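Local coordinates for polysaccharide deacetylase-like protein (Bacillus anthracis, PDB 4V33) that probably removes acetyl groups from cell-wall polysaccharides as a zinc-dependent enzyme, and is one of two putative deacetylases required for osmotic stability and cell shape, at residues 141-153 with 341-355. Residues are numbered along the deposited sequence; the frame is centred on the assembly and turned at random.
With ACT (acetate ion), chain C.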
ATOM      1  N   GLU A 141      -5.461   7.358   8.738  1.00 19.82           N
ATOM      2  CA  GLU A 141      -4.748   6.212   8.168  1.00 18.97           C
ATOM      3  C   GLU A 141      -5.665   5.130   7.626  1.00 18.41           C
ATOM      4  O   GLU A 141      -6.600   4.698   8.303  1.00 21.24           O
ATOM      5  CB  GLU A 141      -3.796   5.592   9.196  1.00 17.83           C
ATOM      6  CG  GLU A 141      -2.611   6.468   9.564  1.00 22.81           C
ATOM      7  CD  GLU A 141      -1.672   6.727   8.394  1.00 23.41           C
ATOM      8  OE1 GLU A 141      -1.688   5.945   7.423  1.00 22.78           O
ATOM      9  OE2 GLU A 141      -0.915   7.724   8.449  1.00 26.74           O
ATOM     10  N   GLN A 142      -5.404   4.723   6.388  1.00 18.72           N
ATOM     11  CA  GLN A 142      -6.146   3.631   5.769  1.00 17.21           C
ATOM     12  C   GLN A 142      -5.476   2.293   5.999  1.00 18.28           C
ATOM     13  O   GLN A 142      -4.249   2.188   5.996  1.00 19.55           O
ATOM     14  CB  GLN A 142      -6.276   3.852   4.258  1.00 19.60           C
ATOM     15  CG  GLN A 142      -6.994   5.119   3.892  1.00 20.75           C
ATOM     16  CD  GLN A 142      -7.496   5.128   2.461  1.00 21.85           C
ATOM     17  OE1 GLN A 142      -8.695   5.233   2.225  1.00 28.04           O
ATOM     18  NE2 GLN A 142      -6.578   5.062   1.502  1.00 15.44           N
ATOM     19  N   LYS A 143      -6.294   1.266   6.182  1.00 17.33           N
ATOM     20  CA  LYS A 143      -5.775  -0.093   6.256  0.54 17.16           C
ATOM     21  C   LYS A 143      -5.338  -0.536   4.863  1.00 17.57           C
ATOM     22  O   LYS A 143      -5.907  -0.116   3.848  1.00 19.68           O
ATOM     23  CB  LYS A 143      -6.824  -1.047   6.832  0.54 19.08           C
ATOM     24  CG  LYS A 143      -8.007  -1.313   5.913  0.54 18.48           C
ATOM     25  CD  LYS A 143      -9.127  -2.032   6.650  0.54 25.74           C
ATOM     26  CE  LYS A 143     -10.289  -2.349   5.719  0.54 30.28           C
ATOM     27  NZ  LYS A 143     -10.868  -1.119   5.110  0.54 32.93           N
ATOM     28  N   VAL A 144      -4.312  -1.378   4.820  1.00 16.99           N
ATOM     29  CA  VAL A 144      -3.751  -1.824   3.558  1.00 17.96           C
ATOM     30  C   VAL A 144      -3.585  -3.341   3.605  1.00 15.44           C
ATOM     31  O   VAL A 144      -2.660  -3.840   4.232  1.00 17.47           O
ATOM     32  CB  VAL A 144      -2.365  -1.190   3.314  1.00 17.92           C
ATOM     33  CG1 VAL A 144      -1.805  -1.632   1.977  1.00 19.51           C
ATOM     34  CG2 VAL A 144      -2.455   0.345   3.364  1.00 20.54           C
ATOM     35  N   PRO A 145      -4.505  -4.077   2.960  1.00 12.83           N
ATOM     36  CA  PRO A 145      -4.292  -5.525   2.873  1.00 13.12           C
ATOM     37  C   PRO A 145      -3.148  -5.832   1.921  1.00 13.41           C
ATOM     38  O   PRO A 145      -3.051  -5.253   0.834  1.00 14.44           O
ATOM     39  CB  PRO A 145      -5.617  -6.063   2.327  1.00 14.75           C
ATOM     40  CG  PRO A 145      -6.324  -4.871   1.722  1.00 20.78           C
ATOM     41  CD  PRO A 145      -5.790  -3.637   2.392  1.00 14.04           C
ATOM     42  N   VAL A 146      -2.292  -6.752   2.347  1.00 13.90           N
ATOM     43  CA  VAL A 146      -1.161  -7.195   1.548  1.00 15.34           C
ATOM     44  C   VAL A 146      -1.374  -8.685   1.294  1.00 12.99           C
ATOM     45  O   VAL A 146      -1.164  -9.514   2.178  1.00 14.58           O
ATOM     46  CB  VAL A 146       0.172  -6.933   2.270  1.00 15.49           C
ATOM     47  CG1 VAL A 146       1.349  -7.383   1.404  1.00 16.91           C
ATOM     48  CG2 VAL A 146       0.291  -5.447   2.621  1.00 15.87           C
ATOM     49  N   LEU A 147      -1.842  -9.009   0.091  1.00 13.76           N
ATOM     50  CA  LEU A 147      -2.170 -10.395  -0.262  1.00 12.99           C
ATOM     51  C   LEU A 147      -0.923 -11.223  -0.506  1.00 12.83           C
ATOM     52  O   LEU A 147       0.047 -10.744  -1.098  1.00 15.01           O
ATOM     53  CB  LEU A 147      -3.014 -10.418  -1.529  1.00 12.72           C
ATOM     54  CG  LEU A 147      -4.400  -9.775  -1.423  1.00 15.44           C
ATOM     55  CD1 LEU A 147      -4.999  -9.531  -2.811  1.00 14.93           C
ATOM     56  CD2 LEU A 147      -5.312 -10.703  -0.625  1.00 22.54           C
ATOM     57  N   MET A 148      -0.961 -12.480  -0.065  1.00 11.68           N
ATOM     58  CA  MET A 148       0.140 -13.405  -0.287  1.00 12.64           C
ATOM     59  C   MET A 148      -0.310 -14.612  -1.112  1.00 14.66           C
ATOM     60  O   MET A 148      -1.122 -15.429  -0.649  1.00 15.02           O
ATOM     61  CB  MET A 148       0.708 -13.890   1.039  1.00 13.42           C
ATOM     62  CG  MET A 148       1.815 -14.937   0.866  1.00 16.92           C
ATOM     63  SD  MET A 148       2.523 -15.487   2.417  1.00 20.76           S
ATOM     64  CE  MET A 148       1.048 -16.061   3.252  1.00 18.20           C
ATOM     65  N   TYR A 149       0.208 -14.688  -2.336  1.00 13.30           N
ATOM     66  CA  TYR A 149       0.052 -15.853  -3.202  1.00 11.56           C
ATOM     67  C   TYR A 149       1.363 -16.608  -3.324  1.00 13.05           C
ATOM     68  O   TYR A 149       2.433 -16.065  -3.028  1.00 13.53           O
ATOM     69  CB  TYR A 149      -0.364 -15.411  -4.599  1.00 12.78           C
ATOM     70  CG  TYR A 149      -1.758 -14.845  -4.701  1.00 11.57           C
ATOM     71  CD1 TYR A 149      -2.851 -15.690  -4.901  1.00 12.87           C
ATOM     72  CD2 TYR A 149      -1.990 -13.482  -4.626  1.00 13.28           C
ATOM     73  CE1 TYR A 149      -4.124 -15.198  -5.013  1.00 12.64           C
ATOM     74  CE2 TYR A 149      -3.274 -12.970  -4.733  1.00 13.41           C
ATOM     75  CZ  TYR A 149      -4.335 -13.827  -4.936  1.00 12.92           C
ATOM     76  OH  TYR A 149      -5.600 -13.307  -5.045  1.00 14.43           O
ATOM     77  N   HIS A 150       1.280 -17.869  -3.743  1.00 13.38           N
ATOM     78  CA  HIS A 150       2.454 -18.659  -4.076  1.00 14.07           C
ATOM     79  C   HIS A 150       2.369 -19.148  -5.518  1.00 16.29           C
ATOM     80  O   HIS A 150       2.743 -18.418  -6.435  1.00 17.65           O
ATOM     81  CB  HIS A 150       2.626 -19.811  -3.089  1.00 16.57           C
ATOM     82  CG  HIS A 150       3.166 -19.372  -1.767  1.00 18.19           C
ATOM     83  ND1 HIS A 150       2.393 -18.739  -0.817  1.00 22.77           N
ATOM     84  CD2 HIS A 150       4.420 -19.433  -1.256  1.00 23.03           C
ATOM     85  CE1 HIS A 150       3.143 -18.456   0.236  1.00 20.62           C
ATOM     86  NE2 HIS A 150       4.376 -18.854  -0.010  1.00 24.09           N
ATOM     87  N   ALA A 151       1.874 -20.365  -5.726  1.00 15.41           N
ATOM     88  CA  ALA A 151       1.740 -20.908  -7.074  1.00 15.96           C
ATOM     89  C   ALA A 151       0.414 -20.469  -7.689  1.00 16.54           C
ATOM     90  O   ALA A 151      -0.616 -20.457  -7.014  1.00 15.70           O
ATOM     91  CB  ALA A 151       1.821 -22.423  -7.040  1.00 16.71           C
ATOM     92  N   ILE A 152       0.455 -20.068  -8.957  1.00 14.92           N
ATOM     93  CA  ILE A 152      -0.760 -19.831  -9.739  1.00 14.61           C
ATOM     94  C   ILE A 152      -0.773 -20.875 -10.842  1.00 15.85           C
ATOM     95  O   ILE A 152      -0.171 -20.703 -11.900  1.00 16.75           O
ATOM     96  CB  ILE A 152      -0.810 -18.416 -10.330  1.00 14.00           C
ATOM     97  CG1 ILE A 152      -0.625 -17.365  -9.224  1.00 16.25           C
ATOM     98  CG2 ILE A 152      -2.137 -18.200 -11.059  1.00 15.52           C
ATOM     99  CD1 ILE A 152      -1.728 -17.365  -8.165  1.00 15.82           C
ATOM    100  N   ASP A 153      -1.428 -21.997 -10.578  1.00 16.34           N
ATOM    101  CA  ASP A 153      -1.412 -23.107 -11.522  1.00 17.72           C
ATOM    102  C   ASP A 153      -2.537 -24.044 -11.152  1.00 23.27           C
ATOM    103  O   ASP A 153      -3.025 -23.994 -10.018  1.00 20.48           O
ATOM    104  CB  ASP A 153      -0.073 -23.860 -11.455  1.00 18.87           C
ATOM    105  CG  ASP A 153       0.265 -24.573 -12.748  1.00 32.04           C
ATOM    106  OD1 ASP A 153      -0.620 -24.694 -13.621  1.00 27.86           O
ATOM    107  OD2 ASP A 153       1.424 -25.021 -12.891  1.00 32.44           O
ATOM    108  N   MET A 341       5.511  -6.380   8.412  1.00 15.80           N
ATOM    109  CA  MET A 341       4.202  -6.166   7.802  0.68 15.10           C
ATOM    110  C   MET A 341       3.387  -7.457   7.668  1.00 14.87           C
ATOM    111  O   MET A 341       3.836  -8.424   7.054  1.00 16.70           O
ATOM    112  CB  MET A 341       4.391  -5.497   6.433  0.68 16.55           C
ATOM    113  CG  MET A 341       3.138  -4.946   5.783  0.68 16.54           C
ATOM    114  SD  MET A 341       3.550  -3.855   4.393  0.68 18.05           S
ATOM    115  CE  MET A 341       4.276  -2.459   5.250  0.68 18.40           C
ATOM    116  N   LYS A 342       2.180  -7.446   8.229  1.00 14.42           N
ATOM    117  CA  LYS A 342       1.269  -8.585   8.136  1.00 14.23           C
ATOM    118  C   LYS A 342       0.796  -8.799   6.705  1.00 12.79           C
ATOM    119  O   LYS A 342       0.790  -7.866   5.894  1.00 15.12           O
ATOM    120  CB  LYS A 342       0.029  -8.348   8.994  1.00 17.51           C
ATOM    121  CG  LYS A 342       0.249  -8.300  10.492  1.00 22.66           C
ATOM    122  CD  LYS A 342      -1.038  -7.806  11.149  1.00 29.09           C
ATOM    123  CE  LYS A 342      -0.935  -7.755  12.656  1.00 38.42           C
ATOM    124  NZ  LYS A 342      -2.181  -7.178  13.239  1.00 43.77           N
ATOM    125  N   ARG A 343       0.367 -10.023   6.414  1.00 12.92           N
ATOM    126  CA  ARG A 343      -0.195 -10.346   5.110  1.00 12.35           C
ATOM    127  C   ARG A 343      -1.457 -11.193   5.210  1.00 15.02           C
ATOM    128  O   ARG A 343      -1.689 -11.891   6.201  1.00 15.75           O
ATOM    129  CB  ARG A 343       0.839 -11.034   4.213  1.00 13.88           C
ATOM    130  CG  ARG A 343       1.989 -10.112   3.804  1.00 15.18           C
ATOM    131  CD  ARG A 343       2.746 -10.676   2.625  1.00 13.25           C
ATOM    132  NE  ARG A 343       3.673 -11.738   3.024  1.00 12.35           N
ATOM    133  CZ  ARG A 343       4.368 -12.461   2.157  1.00 12.07           C
ATOM    134  NH1 ARG A 343       4.216 -12.253   0.849  1.00 13.09           N
ATOM    135  NH2 ARG A 343       5.221 -13.387   2.596  1.00 12.49           N
ATOM    136  N   VAL A 344      -2.269 -11.112   4.162  1.00 13.24           N
ATOM    137  CA  VAL A 344      -3.475 -11.927   4.049  1.00 13.51           C
ATOM    138  C   VAL A 344      -3.178 -13.126   3.147  1.00 13.60           C
ATOM    139  O   VAL A 344      -2.899 -12.966   1.956  1.00 14.73           O
ATOM    140  CB  VAL A 344      -4.640 -11.091   3.465  1.00 14.46           C
ATOM    141  CG1 VAL A 344      -5.887 -11.962   3.297  1.00 15.13           C
ATOM    142  CG2 VAL A 344      -4.936  -9.878   4.358  1.00 15.62           C
ATOM    143  N   ARG A 345      -3.227 -14.326   3.715  1.00 14.62           N
ATOM    144  CA  ARG A 345      -2.929 -15.547   2.974  1.00 13.18           C
ATOM    145  C   ARG A 345      -4.117 -15.972   2.115  1.00 15.03           C
ATOM    146  O   ARG A 345      -5.234 -16.074   2.613  1.00 20.12           O
ATOM    147  CB  ARG A 345      -2.579 -16.664   3.954  1.00 18.48           C
ATOM    148  CG  ARG A 345      -2.331 -18.008   3.301  1.00 19.38           C
ATOM    149  CD  ARG A 345      -1.983 -19.082   4.344  1.00 21.49           C
ATOM    150  NE  ARG A 345      -0.692 -18.858   4.992  1.00 24.53           N
ATOM    151  CZ  ARG A 345       0.475 -19.235   4.479  1.00 21.60           C
ATOM    152  NH1 ARG A 345       0.526 -19.827   3.293  1.00 23.99           N
ATOM    153  NH2 ARG A 345       1.601 -18.999   5.150  1.00 25.07           N
ATOM    154  N   ILE A 346      -3.875 -16.187   0.826  1.00 13.40           N
ATOM    155  CA  ILE A 346      -4.889 -16.795  -0.029  1.00 13.09           C
ATOM    156  C   ILE A 346      -4.612 -18.291  -0.175  1.00 13.99           C
ATOM    157  O   ILE A 346      -3.472 -18.704  -0.389  1.00 17.39           O
ATOM    158  CB  ILE A 346      -4.972 -16.116  -1.409  1.00 13.49           C
ATOM    159  CG1 ILE A 346      -5.190 -14.603  -1.250  1.00 16.12           C
ATOM    160  CG2 ILE A 346      -6.087 -16.753  -2.242  1.00 14.76           C
ATOM    161  CD1 ILE A 346      -6.331 -14.221  -0.309  1.00 19.25           C
ATOM    162  N   HIS A 347      -5.660 -19.104  -0.033  1.00 13.04           N
ATOM    163  CA  HIS A 347      -5.535 -20.557  -0.044  1.00 14.01           C
ATOM    164  C   HIS A 347      -6.070 -21.164  -1.333  1.00 13.00           C
ATOM    165  O   HIS A 347      -6.878 -20.554  -2.033  1.00 13.40           O
ATOM    166  CB  HIS A 347      -6.363 -21.154   1.094  1.00 14.51           C
ATOM    167  CG  HIS A 347      -5.943 -20.700   2.456  1.00 17.50           C
ATOM    168  ND1 HIS A 347      -5.007 -21.381   3.204  1.00 21.36           N
ATOM    169  CD2 HIS A 347      -6.348 -19.654   3.214  1.00 23.10           C
ATOM    170  CE1 HIS A 347      -4.848 -20.768   4.365  1.00 21.86           C
ATOM    171  NE2 HIS A 347      -5.646 -19.716   4.395  1.00 23.61           N
ATOM    172  N   HIS A 348      -5.643 -22.390  -1.615  1.00 12.89           N
ATOM    173  CA  HIS A 348      -6.198 -23.172  -2.719  1.00 13.15           C
ATOM    174  C   HIS A 348      -7.726 -23.180  -2.708  1.00 14.45           C
ATOM    175  O   HIS A 348      -8.368 -23.125  -3.760  1.00 14.36           O
ATOM    176  CB  HIS A 348      -5.687 -24.613  -2.631  1.00 14.00           C
ATOM    177  CG  HIS A 348      -6.234 -25.515  -3.695  1.00 14.34           C
ATOM    178  ND1 HIS A 348      -5.812 -25.461  -5.008  1.00 16.26           N
ATOM    179  CD2 HIS A 348      -7.160 -26.498  -3.638  1.00 14.43           C
ATOM    180  CE1 HIS A 348      -6.458 -26.376  -5.711  1.00 17.22           C
ATOM    181  NE2 HIS A 348      -7.286 -27.017  -4.904  1.00 19.71           N
ATOM    182  N   THR A 349      -8.299 -23.248  -1.512  1.00 12.64           N
ATOM    183  CA  THR A 349      -9.752 -23.364  -1.352  1.00 12.59           C
ATOM    184  C   THR A 349     -10.500 -22.027  -1.243  1.00 12.86           C
ATOM    185  O   THR A 349     -11.733 -22.021  -1.153  1.00 13.55           O
ATOM    186  CB  THR A 349     -10.103 -24.171  -0.090  1.00 13.76           C
ATOM    187  OG1 THR A 349      -9.543 -23.520   1.063  1.00 16.78           O
ATOM    188  CG2 THR A 349      -9.563 -25.594  -0.183  1.00 14.98           C
ATOM    189  N   THR A 350      -9.771 -20.917  -1.234  1.00 12.69           N
ATOM    190  CA  THR A 350     -10.388 -19.600  -1.044  1.00 11.76           C
ATOM    191  C   THR A 350     -11.361 -19.269  -2.165  1.00 12.03           C
ATOM    192  O   THR A 350     -11.004 -19.340  -3.328  1.00 14.19           O
ATOM    193  CB  THR A 350      -9.312 -18.511  -0.964  1.00 13.45           C
ATOM    194  OG1 THR A 350      -8.497 -18.740   0.200  1.00 14.00           O
ATOM    195  CG2 THR A 350      -9.958 -17.124  -0.858  1.00 13.25           C
ATOM    196  N   THR A 351     -12.592 -18.918  -1.796  1.00 12.56           N
ATOM    197  CA  THR A 351     -13.611 -18.482  -2.757  1.00 12.94           C
ATOM    198  C   THR A 351     -13.509 -16.971  -2.931  1.00 12.62           C
ATOM    199  O   THR A 351     -12.816 -16.295  -2.170  1.00 13.30           O
ATOM    200  CB  THR A 351     -15.027 -18.800  -2.251  1.00 14.28           C
ATOM    201  OG1 THR A 351     -15.322 -17.995  -1.097  1.00 13.90           O
ATOM    202  CG2 THR A 351     -15.162 -20.277  -1.885  1.00 14.28           C
ATOM    203  N   VAL A 352     -14.231 -16.426  -3.906  1.00 13.54           N
ATOM    204  CA  VAL A 352     -14.220 -14.976  -4.079  1.00 13.04           C
ATOM    205  C   VAL A 352     -14.851 -14.279  -2.873  1.00 15.08           C
ATOM    206  O   VAL A 352     -14.403 -13.207  -2.460  1.00 14.77           O
ATOM    207  CB  VAL A 352     -14.890 -14.549  -5.394  1.00 14.67           C
ATOM    208  CG1 VAL A 352     -14.913 -13.025  -5.519  1.00 19.19           C
ATOM    209  CG2 VAL A 352     -14.130 -15.133  -6.558  1.00 15.91           C
ATOM    210  N   GLU A 353     -15.872 -14.905  -2.295  1.00 14.02           N
ATOM    211  CA  GLU A 353     -16.518 -14.372  -1.104  1.00 14.11           C
ATOM    212  C   GLU A 353     -15.543 -14.322   0.083  1.00 14.43           C
ATOM    213  O   GLU A 353     -15.487 -13.336   0.814  1.00 16.36           O
ATOM    214  CB  GLU A 353     -17.747 -15.210  -0.751  1.00 15.14           C
ATOM    215  CG  GLU A 353     -18.893 -15.128  -1.777  1.00 19.26           C
ATOM    216  CD  GLU A 353     -18.646 -15.900  -3.080  1.00 20.38           C
ATOM    217  OE1 GLU A 353     -17.868 -16.887  -3.116  1.00 15.13           O
ATOM    218  OE2 GLU A 353     -19.287 -15.520  -4.091  1.00 31.15           O
ATOM    219  N   GLN A 354     -14.781 -15.393   0.275  1.00 13.38           N
ATOM    220  CA  GLN A 354     -13.792 -15.419   1.350  1.00 13.58           C
ATOM    221  C   GLN A 354     -12.683 -14.400   1.100  1.00 14.30           C
ATOM    222  O   GLN A 354     -12.217 -13.722   2.024  1.00 14.16           O
ATOM    223  CB  GLN A 354     -13.213 -16.826   1.498  1.00 12.96           C
ATOM    224  CG  GLN A 354     -14.177 -17.797   2.138  1.00 13.81           C
ATOM    225  CD  GLN A 354     -13.680 -19.226   2.100  1.00 15.96           C
ATOM    226  OE1 GLN A 354     -13.071 -19.662   1.118  1.00 15.41           O
ATOM    227  NE2 GLN A 354     -13.948 -19.975   3.169  1.00 19.86           N
ATOM    228  N   PHE A 355     -12.263 -14.308  -0.157  1.00 13.09           N
ATOM    229  CA  PHE A 355     -11.277 -13.320  -0.594  1.00 13.50           C
ATOM    230  C   PHE A 355     -11.763 -11.915  -0.236  1.00 13.66           C
ATOM    231  O   PHE A 355     -11.054 -11.139   0.432  1.00 14.57           O
ATOM    232  CB  PHE A 355     -11.095 -13.468  -2.118  1.00 14.49           C
ATOM    233  CG  PHE A 355     -10.179 -12.442  -2.749  1.00 11.08           C
ATOM    234  CD1 PHE A 355      -8.798 -12.610  -2.718  1.00 13.02           C
ATOM    235  CD2 PHE A 355     -10.705 -11.341  -3.417  1.00 13.82           C
ATOM    236  CE1 PHE A 355      -7.960 -11.674  -3.330  1.00 12.54           C
ATOM    237  CE2 PHE A 355      -9.871 -10.413  -4.025  1.00 15.06           C
ATOM    238  CZ  PHE A 355      -8.501 -10.582  -3.973  1.00 13.67           C
TER
HETATM  239  C   ACT C1361       7.101 -17.895   2.410  1.00 30.96           C
HETATM  240  O   ACT C1361       6.750 -17.779   1.205  1.00 23.62           O
HETATM  241  OXT ACT C1361       7.783 -18.902   2.739  1.00 26.72           O
HETATM  242  CH3 ACT C1361       6.720 -16.868   3.425  1.00 28.80           C
HETATM  243  O   HOH W   1      -1.802  -7.190   5.142  1.00 16.03           O
HETATM  244  O   HOH W   2      -0.314 -18.098  -0.406  0.98 20.11           O
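Met148 meets two guanidinium groups, each by a face: its SD lies over the Arg343 plane, off centre and 3.4 Å from NH2, while its CE sits above the middle of the Arg345 group, 3.5 Å from CZ. The contact pairs parallel strands 146-149 and 341-345, consistent with closure of the polysaccharide deacetylase beta/alpha barrel between its first and last strands. An extended chain that bends only at chi3 (57°) sends the Met148 methyl to Arg345 and leaves the sulfur against Arg343, whose NH2 also forms a salt bridge with Asp205. At the edge of the His150 ring, NE2 donates to an acetate oxygen (ACT O) at 2.9 Å; the acetate is probably from crystallisation. The His150 side chain comes within about 4 Å of the zinc ion, which Asp206, His264 and His268 bind. On the Tyr149 ring, Ile346 CG1 makes a CH-pi contact, 24° off the normal.

The register rests on bridges Leu147-Val344 and Met148-Arg345, on opposite sheet faces, and on backbone bonds Val344 N to Val146 O and Met148 N to Val344 O (both 2.8 Å) and a longer Ile346 N to Met148 O (3.2 Å). Water 1 bridges Val146 N and Lys342 O.

On the face carrying Leu147 and Val344, Leu147 CD2 packs on Ile346 CD1. Helix 352-359 adds Phe355, whose CE1 reaches Leu147 CD1 and lies 3.3 Å from Tyr149 OH, a hydroxyl hydrogen-bonded to Gln173 OE1.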